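Local coordinates for protein copper-containing nitrite reductase (PDB 6TFO) that probably catalyses the reduction of nitrite to nitric oxide with electrons from cytochrome c, working as a copper-containing homotrimer, at residues R42-G47 against Q55-L60; V61-E66 against Q132-N137; I70-G75 against A92-K97; Q79-I84 against Y115-P120. All coordinates share one frame; numbering follows the deposited sequence.

Contact 1 (R42-G47 against Q55-L60)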
loop_
_atom_site.group_PDB
_atom_site.type_symbol
_atom_site.label_atom_id
_atom_site.label_comp_id
_atom_site.label_asym_id
_atom_site.label_seq_id
_atom_site.Cartn_x
_atom_site.Cartn_y
_atom_site.Cartn_z
ATOM N N ARG C 42 15.082 -11.227 15.545
ATOM C CA ARG C 42 15.186 -12.710 15.461
ATOM C C ARG C 42 14.057 -13.281 14.596
ATOM O O ARG C 42 13.028 -12.598 14.402
ATOM C CB ARG C 42 15.175 -13.293 16.877
ATOM C CG ARG C 42 16.537 -13.273 17.540
ATOM C CD ARG C 42 16.472 -13.131 19.044
ATOM N NE ARG C 42 15.604 -14.107 19.686
ATOM C CZ ARG C 42 14.512 -13.821 20.406
ATOM N NH1 ARG C 42 14.117 -12.568 20.592
ATOM N NH2 ARG C 42 13.816 -14.804 20.948
ATOM N N MET C 43 14.270 -14.488 14.079
ATOM C CA MET C 43 13.212 -15.312 13.443
ATOM C C MET C 43 12.452 -16.042 14.557
ATOM O O MET C 43 13.091 -16.830 15.296
ATOM C CB MET C 43 13.834 -16.331 12.493
ATOM C CG MET C 43 12.872 -16.863 11.480
ATOM S SD MET C 43 13.800 -17.987 10.402
ATOM C CE MET C 43 13.337 -17.277 8.827
ATOM N N VAL C 44 11.154 -15.757 14.701
ATOM C CA VAL C 44 10.359 -16.149 15.902
ATOM C C VAL C 44 8.972 -16.682 15.519
ATOM O O VAL C 44 8.573 -16.656 14.330
ATOM C CB VAL C 44 10.216 -14.972 16.883
ATOM C CG1 VAL C 44 11.573 -14.527 17.402
ATOM C CG2 VAL C 44 9.442 -13.812 16.270
ATOM N N TYR C 45 8.275 -17.166 16.539
ATOM C CA TYR C 45 6.816 -17.378 16.519
ATOM C C TYR C 45 6.188 -16.115 17.106
ATOM O O TYR C 45 6.734 -15.569 18.080
ATOM C CB TYR C 45 6.450 -18.620 17.329
ATOM C CG TYR C 45 7.017 -19.931 16.847
ATOM C CD1 TYR C 45 6.441 -20.628 15.800
ATOM C CD2 TYR C 45 8.056 -20.538 17.524
ATOM C CE1 TYR C 45 6.917 -21.868 15.403
ATOM C CE2 TYR C 45 8.546 -21.773 17.141
ATOM C CZ TYR C 45 7.971 -22.442 16.083
ATOM O OH TYR C 45 8.473 -23.651 15.706
ATOM N N ILE C 46 5.096 -15.655 16.505
ATOM C CA ILE C 46 4.280 -14.528 17.027
ATOM C C ILE C 46 2.860 -15.035 17.298
ATOM O O ILE C 46 2.258 -15.651 16.395
ATOM C CB ILE C 46 4.297 -13.342 16.052
ATOM C CG1 ILE C 46 5.716 -13.023 15.587
ATOM C CG2 ILE C 46 3.631 -12.132 16.699
ATOM C CD1 ILE C 46 5.777 -12.305 14.259
ATOM N N GLY C 47 2.346 -14.777 18.503
ATOM C CA GLY C 47 0.977 -15.143 18.911
ATOM C C GLY C 47 -0.064 -14.363 18.126
ATOM O O GLY C 47 0.177 -13.166 17.838
ATOM N N GLN C 55 2.469 -11.200 20.919
ATOM C CA GLN C 55 3.623 -11.594 21.768
ATOM C C GLN C 55 4.575 -12.461 20.944
ATOM O O GLN C 55 4.100 -13.288 20.152
ATOM C CB GLN C 55 3.170 -12.378 22.995
ATOM C CG GLN C 55 2.287 -11.576 23.930
ATOM C CD GLN C 55 1.895 -12.413 25.122
ATOM O OE1 GLN C 55 2.551 -13.406 25.445
ATOM N NE2 GLN C 55 0.807 -12.029 25.772
ATOM N N VAL C 56 5.874 -12.314 21.146
ATOM C CA VAL C 56 6.866 -13.103 20.362
ATOM C C VAL C 56 7.233 -14.301 21.233
ATOM O O VAL C 56 7.350 -14.109 22.466
ATOM C CB VAL C 56 8.087 -12.273 19.878
ATOM C CG1 VAL C 56 7.849 -10.773 19.969
ATOM C CG2 VAL C 56 9.385 -12.651 20.558
ATOM N N ASN C 57 7.352 -15.479 20.615
ATOM C CA ASN C 57 7.608 -16.765 21.307
ATOM C C ASN C 57 6.765 -16.827 22.582
ATOM O O ASN C 57 7.295 -17.043 23.677
ATOM C CB ASN C 57 9.104 -16.957 21.526
ATOM C CG ASN C 57 9.851 -17.057 20.216
ATOM O OD1 ASN C 57 9.284 -17.536 19.231
ATOM N ND2 ASN C 57 11.100 -16.583 20.182
ATOM N N PRO C 58 5.417 -16.700 22.474
ATOM C CA PRO C 58 4.552 -16.589 23.649
ATOM C C PRO C 58 4.595 -17.860 24.494
ATOM O O PRO C 58 4.713 -18.948 23.932
ATOM C CB PRO C 58 3.133 -16.376 23.096
ATOM C CG PRO C 58 3.215 -16.948 21.696
ATOM C CD PRO C 58 4.638 -16.683 21.229
ATOM N N LYS C 59 4.496 -17.685 25.815
ATOM C CA LYS C 59 4.299 -18.812 26.754
ATOM C C LYS C 59 2.856 -19.302 26.556
ATOM O O LYS C 59 1.917 -18.474 26.643
ATOM C CB LYS C 59 4.591 -18.396 28.197
ATOM C CG LYS C 59 4.483 -19.532 29.200
ATOM C CD LYS C 59 4.612 -19.094 30.628
ATOM C CE LYS C 59 6.041 -19.164 31.109
ATOM N NZ LYS C 59 6.124 -19.126 32.585
ATOM N N LEU C 60 2.701 -20.591 26.250
ATOM C CA LEU C 60 1.384 -21.253 26.090
ATOM C C LEU C 60 1.031 -21.929 27.418
ATOM O O LEU C 60 1.608 -23.003 27.728
ATOM C CB LEU C 60 1.509 -22.244 24.932
ATOM C CG LEU C 60 2.044 -21.662 23.628
ATOM C CD1 LEU C 60 1.934 -22.670 22.500
ATOM C CD2 LEU C 60 1.337 -20.371 23.235
HETATM O O HOH W 1 11.618 -15.282 22.745
#

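Contact 2 (V61-E66 against Q132-N137)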
loop_
_atom_site.group_PDB
_atom_site.type_symbol
_atom_site.label_atom_id
_atom_site.label_comp_id
_atom_site.label_asym_id
_atom_site.label_seq_id
_atom_site.Cartn_x
_atom_site.Cartn_y
_atom_site.Cartn_z
ATOM N N VAL C 61 0.174 -21.285 28.217
ATOM C CA VAL C 61 -0.222 -21.814 29.558
ATOM C C VAL C 61 -1.452 -22.713 29.395
ATOM O O VAL C 61 -2.504 -22.236 28.919
ATOM C CB VAL C 61 -0.469 -20.700 30.589
ATOM C CG1 VAL C 61 -1.074 -21.261 31.869
ATOM C CG2 VAL C 61 0.802 -19.925 30.888
ATOM N N VAL C 62 -1.290 -23.968 29.784
ATOM C CA VAL C 62 -2.333 -25.029 29.706
ATOM C C VAL C 62 -2.364 -25.751 31.052
ATOM O O VAL C 62 -1.335 -25.764 31.739
ATOM C CB VAL C 62 -2.112 -26.004 28.535
ATOM C CG1 VAL C 62 -1.963 -25.273 27.211
ATOM C CG2 VAL C 62 -0.948 -26.955 28.757
ATOM N N HIS C 63 -3.524 -26.291 31.426
ATOM C CA HIS C 63 -3.730 -27.021 32.701
ATOM C C HIS C 63 -3.650 -28.528 32.421
ATOM O O HIS C 63 -4.076 -28.962 31.332
ATOM C CB HIS C 63 -5.016 -26.532 33.365
ATOM C CG HIS C 63 -4.917 -25.146 33.914
ATOM N ND1 HIS C 63 -4.700 -24.892 35.253
ATOM C CD2 HIS C 63 -4.997 -23.940 33.312
ATOM C CE1 HIS C 63 -4.655 -23.587 35.451
ATOM N NE2 HIS C 63 -4.844 -22.982 34.277
ATOM N N GLU C 64 -3.053 -29.277 33.349
ATOM C CA GLU C 64 -2.866 -30.750 33.274
ATOM C C GLU C 64 -4.129 -31.408 32.708
ATOM O O GLU C 64 -5.223 -31.081 33.166
ATOM C CB GLU C 64 -2.548 -31.307 34.665
ATOM C CG GLU C 64 -2.252 -32.797 34.674
ATOM C CD GLU C 64 -1.448 -33.268 35.867
ATOM O OE1 GLU C 64 -1.666 -32.698 36.971
ATOM O OE2 GLU C 64 -0.573 -34.153 35.683
ATOM N N GLY C 65 -3.972 -32.289 31.728
ATOM C CA GLY C 65 -5.077 -33.076 31.159
ATOM C C GLY C 65 -5.883 -32.317 30.113
ATOM O O GLY C 65 -6.765 -32.951 29.514
ATOM N N GLU C 66 -5.623 -31.027 29.867
ATOM C CA GLU C 66 -6.338 -30.311 28.780
ATOM C C GLU C 66 -5.840 -30.843 27.431
ATOM O O GLU C 66 -4.698 -31.351 27.344
ATOM C CB GLU C 66 -6.156 -28.801 28.881
ATOM C CG GLU C 66 -6.954 -28.152 30.002
ATOM C CD GLU C 66 -6.837 -26.630 30.058
ATOM O OE1 GLU C 66 -5.789 -26.115 29.694
ATOM O OE2 GLU C 66 -7.789 -25.961 30.462
ATOM N N GLN C 132 3.781 -24.169 29.043
ATOM C CA GLN C 132 3.706 -24.409 30.510
ATOM C C GLN C 132 2.416 -25.152 30.835
ATOM O O GLN C 132 1.330 -24.557 30.644
ATOM C CB GLN C 132 3.798 -23.139 31.349
ATOM C CG GLN C 132 4.629 -23.405 32.593
ATOM C CD GLN C 132 4.429 -22.415 33.705
ATOM O OE1 GLN C 132 3.810 -21.362 33.534
ATOM N NE2 GLN C 132 4.971 -22.776 34.859
ATOM N N VAL C 133 2.567 -26.393 31.309
ATOM C CA VAL C 133 1.471 -27.276 31.800
ATOM C C VAL C 133 1.443 -27.197 33.333
ATOM O O VAL C 133 2.388 -27.686 33.981
ATOM C CB VAL C 133 1.664 -28.715 31.300
ATOM C CG1 VAL C 133 0.473 -29.581 31.647
ATOM C CG2 VAL C 133 1.947 -28.759 29.804
ATOM N N VAL C 134 0.379 -26.597 33.867
ATOM C CA VAL C 134 0.198 -26.218 35.294
ATOM C C VAL C 134 -0.784 -27.193 35.925
ATOM O O VAL C 134 -1.751 -27.607 35.284
ATOM C CB VAL C 134 -0.306 -24.768 35.372
ATOM C CG1 VAL C 134 -1.209 -24.511 36.566
ATOM C CG2 VAL C 134 0.859 -23.792 35.339
ATOM N N PRO C 135 -0.582 -27.605 37.196
ATOM C CA PRO C 135 -1.517 -28.517 37.848
ATOM C C PRO C 135 -2.847 -27.796 38.113
ATOM O O PRO C 135 -2.879 -26.569 38.117
ATOM C CB PRO C 135 -0.788 -28.923 39.136
ATOM C CG PRO C 135 0.096 -27.736 39.439
ATOM C CD PRO C 135 0.539 -27.236 38.075
ATOM N N GLY C 136 -3.912 -28.579 38.290
ATOM C CA GLY C 136 -5.232 -28.071 38.693
ATOM C C GLY C 136 -6.033 -27.541 37.520
ATOM O O GLY C 136 -5.468 -27.385 36.429
ATOM N N ASN C 137 -7.310 -27.258 37.769
ATOM C CA ASN C 137 -8.318 -26.883 36.749
ATOM C C ASN C 137 -8.195 -25.394 36.452
ATOM O O ASN C 137 -7.973 -24.630 37.382
ATOM C CB ASN C 137 -9.742 -27.200 37.206
ATOM C CG ASN C 137 -10.046 -28.683 37.251
ATOM O OD1 ASN C 137 -9.223 -29.531 36.893
ATOM N ND2 ASN C 137 -11.248 -29.011 37.688
#

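Contact 3 (I70-G75 against A92-K97)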
loop_
_atom_site.group_PDB
_atom_site.type_symbol
_atom_site.label_atom_id
_atom_site.label_comp_id
_atom_site.label_asym_id
_atom_site.label_seq_id
_atom_site.Cartn_x
_atom_site.Cartn_y
_atom_site.Cartn_z
ATOM N N ILE C 70 -2.665 -26.414 18.494
ATOM C CA ILE C 70 -1.740 -25.340 18.041
ATOM C C ILE C 70 -1.906 -25.237 16.533
ATOM O O ILE C 70 -1.658 -26.250 15.845
ATOM C CB ILE C 70 -0.292 -25.644 18.451
ATOM C CG1 ILE C 70 -0.093 -25.516 19.965
ATOM C CG2 ILE C 70 0.658 -24.751 17.683
ATOM C CD1 ILE C 70 1.153 -26.209 20.485
ATOM N N ASN C 71 -2.353 -24.075 16.058
ATOM C CA ASN C 71 -2.436 -23.739 14.611
ATOM C C ASN C 71 -1.169 -22.979 14.203
ATOM O O ASN C 71 -0.994 -21.830 14.681
ATOM C CB ASN C 71 -3.672 -22.895 14.318
ATOM C CG ASN C 71 -4.934 -23.513 14.873
ATOM O OD1 ASN C 71 -5.203 -24.697 14.662
ATOM N ND2 ASN C 71 -5.702 -22.718 15.604
ATOM N N LEU C 72 -0.304 -23.580 13.382
ATOM C CA LEU C 72 0.894 -22.885 12.835
ATOM C C LEU C 72 0.558 -22.294 11.466
ATOM O O LEU C 72 0.119 -23.055 10.596
ATOM C CB LEU C 72 2.080 -23.843 12.711
ATOM C CG LEU C 72 3.395 -23.187 12.288
ATOM C CD1 LEU C 72 3.795 -22.096 13.272
ATOM C CD2 LEU C 72 4.502 -24.217 12.161
ATOM N N ILE C 73 0.798 -20.991 11.299
ATOM C CA ILE C 73 0.611 -20.246 10.023
ATOM C C ILE C 73 1.946 -19.593 9.651
ATOM O O ILE C 73 2.502 -18.827 10.479
ATOM C CB ILE C 73 -0.511 -19.207 10.163
ATOM C CG1 ILE C 73 -1.763 -19.835 10.776
ATOM C CG2 ILE C 73 -0.783 -18.533 8.824
ATOM C CD1 ILE C 73 -2.905 -18.872 10.978
ATOM N N ASN C 74 2.422 -19.880 8.440
ATOM C CA ASN C 74 3.653 -19.301 7.852
ATOM C C ASN C 74 3.425 -17.807 7.575
ATOM O O ASN C 74 2.517 -17.486 6.799
ATOM C CB ASN C 74 4.016 -20.066 6.588
ATOM C CG ASN C 74 5.396 -19.728 6.085
ATOM O OD1 ASN C 74 5.753 -18.555 6.033
ATOM N ND2 ASN C 74 6.154 -20.745 5.699
ATOM N N GLY C 75 4.215 -16.929 8.195
ATOM C CA GLY C 75 4.112 -15.459 8.045
ATOM C C GLY C 75 4.970 -14.935 6.897
ATOM O O GLY C 75 4.417 -14.231 6.023
ATOM N N ALA C 92 3.077 -30.274 10.598
ATOM C CA ALA C 92 3.745 -30.510 9.303
ATOM C C ALA C 92 4.679 -29.326 9.027
ATOM O O ALA C 92 4.522 -28.273 9.682
ATOM C CB ALA C 92 2.711 -30.672 8.213
ATOM N N ILE C 93 5.592 -29.475 8.073
ATOM C CA ILE C 93 6.395 -28.348 7.522
ATOM C C ILE C 93 5.490 -27.466 6.651
ATOM O O ILE C 93 4.943 -27.964 5.669
ATOM C CB ILE C 93 7.607 -28.888 6.743
ATOM C CG1 ILE C 93 8.633 -29.529 7.684
ATOM C CG2 ILE C 93 8.230 -27.783 5.909
ATOM C CD1 ILE C 93 8.558 -31.031 7.789
ATOM N N VAL C 94 5.410 -26.174 6.953
ATOM C CA VAL C 94 4.671 -25.175 6.130
ATOM C C VAL C 94 5.702 -24.321 5.374
ATOM O O VAL C 94 6.599 -23.760 6.034
ATOM C CB VAL C 94 3.747 -24.318 7.016
ATOM C CG1 VAL C 94 2.505 -25.092 7.401
ATOM C CG2 VAL C 94 4.432 -23.760 8.265
ATOM N N SER C 95 5.578 -24.199 4.045
ATOM C CA SER C 95 6.631 -23.643 3.154
ATOM C C SER C 95 6.311 -22.212 2.703
ATOM O O SER C 95 7.132 -21.309 2.978
ATOM C CB SER C 95 6.851 -24.554 2.005
ATOM O OG SER C 95 7.414 -25.759 2.491
ATOM N N GLY C 96 5.185 -22.005 2.032
ATOM C CA GLY C 96 4.818 -20.676 1.510
ATOM C C GLY C 96 4.158 -19.807 2.567
ATOM O O GLY C 96 3.759 -20.316 3.614
ATOM N N LYS C 97 4.020 -18.521 2.280
ATOM C CA LYS C 97 3.263 -17.562 3.114
ATOM C C LYS C 97 1.818 -18.056 3.199
ATOM O O LYS C 97 1.273 -18.438 2.145
ATOM C CB LYS C 97 3.362 -16.164 2.507
ATOM C CG LYS C 97 2.897 -15.013 3.391
ATOM C CD LYS C 97 3.578 -13.672 3.068
ATOM C CE LYS C 97 4.829 -13.796 2.214
ATOM N NZ LYS C 97 5.168 -12.520 1.539
#

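Contact 4 (Q79-I84 against Y115-P120). With CU (copper (II) ion), chain L.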
loop_
_atom_site.group_PDB
_atom_site.type_symbol
_atom_site.label_atom_id
_atom_site.label_comp_id
_atom_site.label_asym_id
_atom_site.label_seq_id
_atom_site.Cartn_x
_atom_site.Cartn_y
_atom_site.Cartn_z
ATOM N N GLN C 79 10.715 -22.173 5.424
ATOM C CA GLN C 79 10.138 -23.465 5.869
ATOM C C GLN C 79 10.143 -23.474 7.397
ATOM O O GLN C 79 11.143 -23.026 8.005
ATOM C CB GLN C 79 10.892 -24.668 5.317
ATOM C CG GLN C 79 10.818 -24.758 3.805
ATOM C CD GLN C 79 11.213 -26.129 3.324
ATOM O OE1 GLN C 79 12.037 -26.815 3.913
ATOM N NE2 GLN C 79 10.573 -26.558 2.259
ATOM N N HIS C 80 9.032 -23.928 7.978
ATOM C CA HIS C 80 8.792 -23.959 9.443
ATOM C C HIS C 80 7.930 -25.168 9.832
ATOM O O HIS C 80 7.036 -25.598 9.052
ATOM C CB HIS C 80 8.121 -22.664 9.940
ATOM C CG HIS C 80 8.857 -21.411 9.609
ATOM N ND1 HIS C 80 10.047 -21.089 10.193
ATOM C CD2 HIS C 80 8.560 -20.409 8.754
ATOM C CE1 HIS C 80 10.469 -19.941 9.712
ATOM N NE2 HIS C 80 9.579 -19.510 8.818
ATOM N N ASP C 81 8.196 -25.673 11.028
ATOM C CA ASP C 81 7.246 -26.481 11.812
ATOM C C ASP C 81 7.289 -25.975 13.260
ATOM O O ASP C 81 7.993 -24.985 13.546
ATOM C CB ASP C 81 7.567 -27.966 11.646
ATOM C CG ASP C 81 8.919 -28.364 12.196
ATOM O OD1 ASP C 81 9.467 -27.594 12.968
ATOM O OD2 ASP C 81 9.392 -29.452 11.842
ATOM N N ALA C 82 6.500 -26.601 14.122
ATOM C CA ALA C 82 6.583 -26.490 15.586
ATOM C C ALA C 82 6.661 -27.912 16.132
ATOM O O ALA C 82 5.895 -28.764 15.642
ATOM C CB ALA C 82 5.387 -25.728 16.109
ATOM N N VAL C 83 7.567 -28.157 17.065
ATOM C CA VAL C 83 7.816 -29.496 17.653
ATOM C C VAL C 83 7.818 -29.349 19.172
ATOM O O VAL C 83 8.374 -28.350 19.674
ATOM C CB VAL C 83 9.137 -30.086 17.137
ATOM C CG1 VAL C 83 9.413 -31.460 17.738
ATOM C CG2 VAL C 83 9.161 -30.148 15.626
ATOM N N ILE C 84 7.216 -30.314 19.866
ATOM C CA ILE C 84 7.261 -30.467 21.353
ATOM C C ILE C 84 7.701 -31.905 21.630
ATOM O O ILE C 84 6.926 -32.839 21.298
ATOM C CB ILE C 84 5.885 -30.130 21.955
ATOM C CG1 ILE C 84 5.260 -28.924 21.247
ATOM C CG2 ILE C 84 5.986 -29.947 23.463
ATOM C CD1 ILE C 84 4.194 -28.215 22.042
ATOM N N TYR C 115 8.479 -25.614 22.691
ATOM C CA TYR C 115 8.041 -25.691 21.281
ATOM C C TYR C 115 9.088 -24.960 20.449
ATOM O O TYR C 115 9.497 -23.849 20.844
ATOM C CB TYR C 115 6.623 -25.151 21.121
ATOM C CG TYR C 115 6.404 -23.668 21.280
ATOM C CD1 TYR C 115 6.466 -22.821 20.181
ATOM C CD2 TYR C 115 5.992 -23.140 22.488
ATOM C CE1 TYR C 115 6.198 -21.469 20.295
ATOM C CE2 TYR C 115 5.729 -21.788 22.623
ATOM C CZ TYR C 115 5.838 -20.951 21.525
ATOM O OH TYR C 115 5.563 -19.618 21.638
ATOM N N TYR C 116 9.511 -25.567 19.343
ATOM C CA TYR C 116 10.611 -25.046 18.505
ATOM C C TYR C 116 10.445 -25.505 17.057
ATOM O O TYR C 116 9.714 -26.463 16.784
ATOM C CB TYR C 116 11.944 -25.510 19.089
ATOM C CG TYR C 116 12.182 -26.984 18.942
ATOM C CD1 TYR C 116 12.781 -27.489 17.804
ATOM C CD2 TYR C 116 11.778 -27.876 19.925
ATOM C CE1 TYR C 116 12.989 -28.849 17.644
ATOM C CE2 TYR C 116 11.990 -29.240 19.784
ATOM C CZ TYR C 116 12.585 -29.731 18.633
ATOM O OH TYR C 116 12.793 -31.068 18.475
ATOM N N CYS C 117 11.121 -24.817 16.144
ATOM C CA CYS C 117 11.187 -25.169 14.711
ATOM C C CYS C 117 12.397 -26.079 14.512
ATOM O O CYS C 117 13.466 -25.760 15.025
ATOM C CB CYS C 117 11.288 -23.923 13.840
ATOM S SG CYS C 117 11.413 -24.319 12.081
ATOM N N SER C 118 12.233 -27.188 13.810
ATOM C CA SER C 118 13.301 -28.201 13.610
ATOM C C SER C 118 14.056 -27.923 12.310
ATOM O O SER C 118 15.011 -28.646 12.064
ATOM C CB SER C 118 12.730 -29.594 13.587
ATOM O OG SER C 118 11.943 -29.785 12.423
ATOM N N LEU C 119 13.626 -26.964 11.488
ATOM C CA LEU C 119 14.337 -26.651 10.212
ATOM C C LEU C 119 15.776 -26.185 10.510
ATOM O O LEU C 119 16.062 -25.577 11.536
ATOM C CB LEU C 119 13.544 -25.616 9.410
ATOM C CG LEU C 119 12.476 -26.162 8.447
ATOM C CD1 LEU C 119 13.047 -27.182 7.460
ATOM C CD2 LEU C 119 11.312 -26.768 9.213
ATOM N N PRO C 120 16.755 -26.498 9.641
ATOM C CA PRO C 120 18.161 -26.206 9.926
ATOM C C PRO C 120 18.391 -24.762 10.385
ATOM O O PRO C 120 18.057 -23.836 9.657
ATOM C CB PRO C 120 18.874 -26.478 8.584
ATOM C CG PRO C 120 17.984 -27.504 7.891
ATOM C CD PRO C 120 16.572 -27.143 8.322
HETATM CU CU CU L . 11.313 -22.344 11.177
#

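Contact 1 (R42-G47 against Q55-L60)
Edge strand 42-47 of the N-terminal cupredoxin domain is gripped by the returning chain 55-60, with N57 clasping both backbone polar atoms of Y45. The amide oxygen N57 OD1 takes the hydrogen of Y45 N at 2.9 Å, meeting it 28° out of its own carbonyl plane, while N57 N donates back to Y45 O over a short 2.6 Å. Asparagine suits this place because it tolerates the positive phi (41°) of the bend, and its CG lies anti to the carbonyl carbon (chi1 -64°), which sets the amide on the side of N57's own N, so OD1 and N face Y45 together. A third bond joins G47 N to Q55 O at 2.8 Å. G47 has no side chain, and a CB there would press on the ring of P58, whose CG lies 4.0 Å from G47 N. The other end of the N57 amide, ND2, packs 3.5 Å from V44 CG1. One water accepts hydrogens from both N57 ND2 and R42 NH2 and so joins two donors that cannot bond each other; it sits at the edge of the guanidinium, in its plane. N57 ND2 also donates to G126 O. Strand 30-39 lies antiparallel beside 42-47 in the same sheet, and strand 67-73 meets the Y45 ring through L72. The hydroxyl of Y45 bonds to D81 O beside the copper site, and L60 leads into the facing sheet.

Contact 2 (V61-E66 against Q132-N137)
Strands 61-63 and 132-134 run parallel, their axes 4.6 Å apart and inclined by 32°, with V61 level with Q132, V62 with V133 and H63 with V134. Both polar backbone atoms of V62 turn to strand 132-134: N donates to Q132 O at 2.8 Å, and O accepts from V134 N. E64 N then donates to V134 O at 2.9 Å, carrying the pairing just beyond the strand. A type II turn from H63 to E66 follows, where G65 supplies the positive phi. On the buried face, V62 CG2 meets V133 CG2 at 3.6 Å; valine, beta-branched and apolar, suits both strand and buried face. On the other face H63 lies alongside V134, its CE1 3.7 Å from V134 CG1. With CG anti to the carbonyl carbon (chi1 -71°), the imidazole is laid beside the loop 135-137, and ND1 donates to G136 O at 2.9 Å in a bent bond from above the carbonyl plane. With the imidazole cut back to an alanine, G136 O would probably lose this donor and V134 CG1 its neighbour, leaving the loop 135-137 freer to move. H63 N donates almost straight to E66 OE1 at 2.9 Å, an oxygen that also pairs with R138. Such a parallel pairing of an early strand with the last strand of the domain is typical of the cupredoxin Greek-key beta sandwich.

Contact 3 (I70-G75 against A92-K97)
L72, near the end of strand 67-73 of the cupredoxin sandwich, and N74, just beyond it, are roofed by the loop 92-97 that precedes strand 100-106. The apolar part is small: L72 CD2 reaches V94 CG2 at 3.9 Å, the two side chains crossing obliquely, and the same V94 methyl lies 4.1 Å from N74 CB. Leucine and valine suit this buried layer between sheet and loop; the side chain of L72 is about 7 Å from the copper.

The polar part belongs to N74. Its CG stands anti to the backbone N (chi1 -168°), carrying the amide across to the loop, where ND2 donates to V94 O at 3.1 Å. That bond is bent and arrives from well above the carbonyl plane, although V94 O itself lies near the plane of the N74 amide. ND2 has a further acceptor in A78 O, and OD1 receives a weak bond from G77 N, so a single asparagine side chain ties the loop to the turn that leads toward H80, against which N74 also packs. Backbone NH groups of S95 and G96 are taken by E315 of a neighbouring subunit, which fixes the far side of the loop.

Close carbonyl contacts complete the interface. G96 O rests 3.0 Å from N74 CB, and on the rim the bent chain of K97 lays its methylenes against the carbonyl of G75, CD coming 3.1 Å from G75 O.

Contact 4 (Q79-I84 against Y115-P120)
One face of the Y116 ring is covered by V83, whose CB sits 4.0 Å from the ring centroid and 20° off its normal, a CH-pi contact; R123 adds a cation-pi contact. The second flat group, the H80 imidazole, has C117 SG at its edge. The imidazole belongs to the type 1 copper site of a cupredoxin domain; the Y116 strand leads into it. Copper is held by H80 ND1 at 2.0 Å and by C117 SG at 2.2 Å, with H122 and M127 completing the site, while H80 NE2 is fixed by E76. Soft thiolate sulfur and imidazole nitrogen suit a copper that changes oxidation state.

V83 and Y116 form an antiparallel hydrogen-bonded pair, V83 N to Y116 O being 2.7 Å. D81 pins the ligand loop. Its CG lies between the backbone N and the carbonyl carbon (chi1 64°), turning the carboxylate onto S118: OD1 accepts S118 N at 2.9 Å on its syn side, and OD2 accepts S118 OG through its syn lone pair at 2.6 Å. R90 also salt-bridges OD2. Exchanging D81 for an alanine would probably leave S118 N, S118 OG and R90 without their acceptor and let the C117 loop shift.

The sulfur of C117 is steadied by two backbone donors, L119 N at 3.5 Å and, weakly, D81 N at 3.6 Å.

In the fold
From the N terminus, contact 1 closes first, folding the loop after 42-47 back on its own strand and handing the chain to strand 60-63. Contact 2 opens next and closes last: its loop of 65 residues, 67 to 131, encloses contacts 3 and 4 and joins the first and last strands of one sheet of the sandwich. Contacts 3 and 4 cross, since 79-84 lies between 70-75 and 92-97, while 115-120 comes after both. V94 N to H80 O, at 2.7 Å, links them directly. Contact 1 meets contact 4 through P58 O to Y115 OH and, next to the copper ligands, through Y45 OH to D81 O, tying strand 42-48 of one sheet to the copper end of the other.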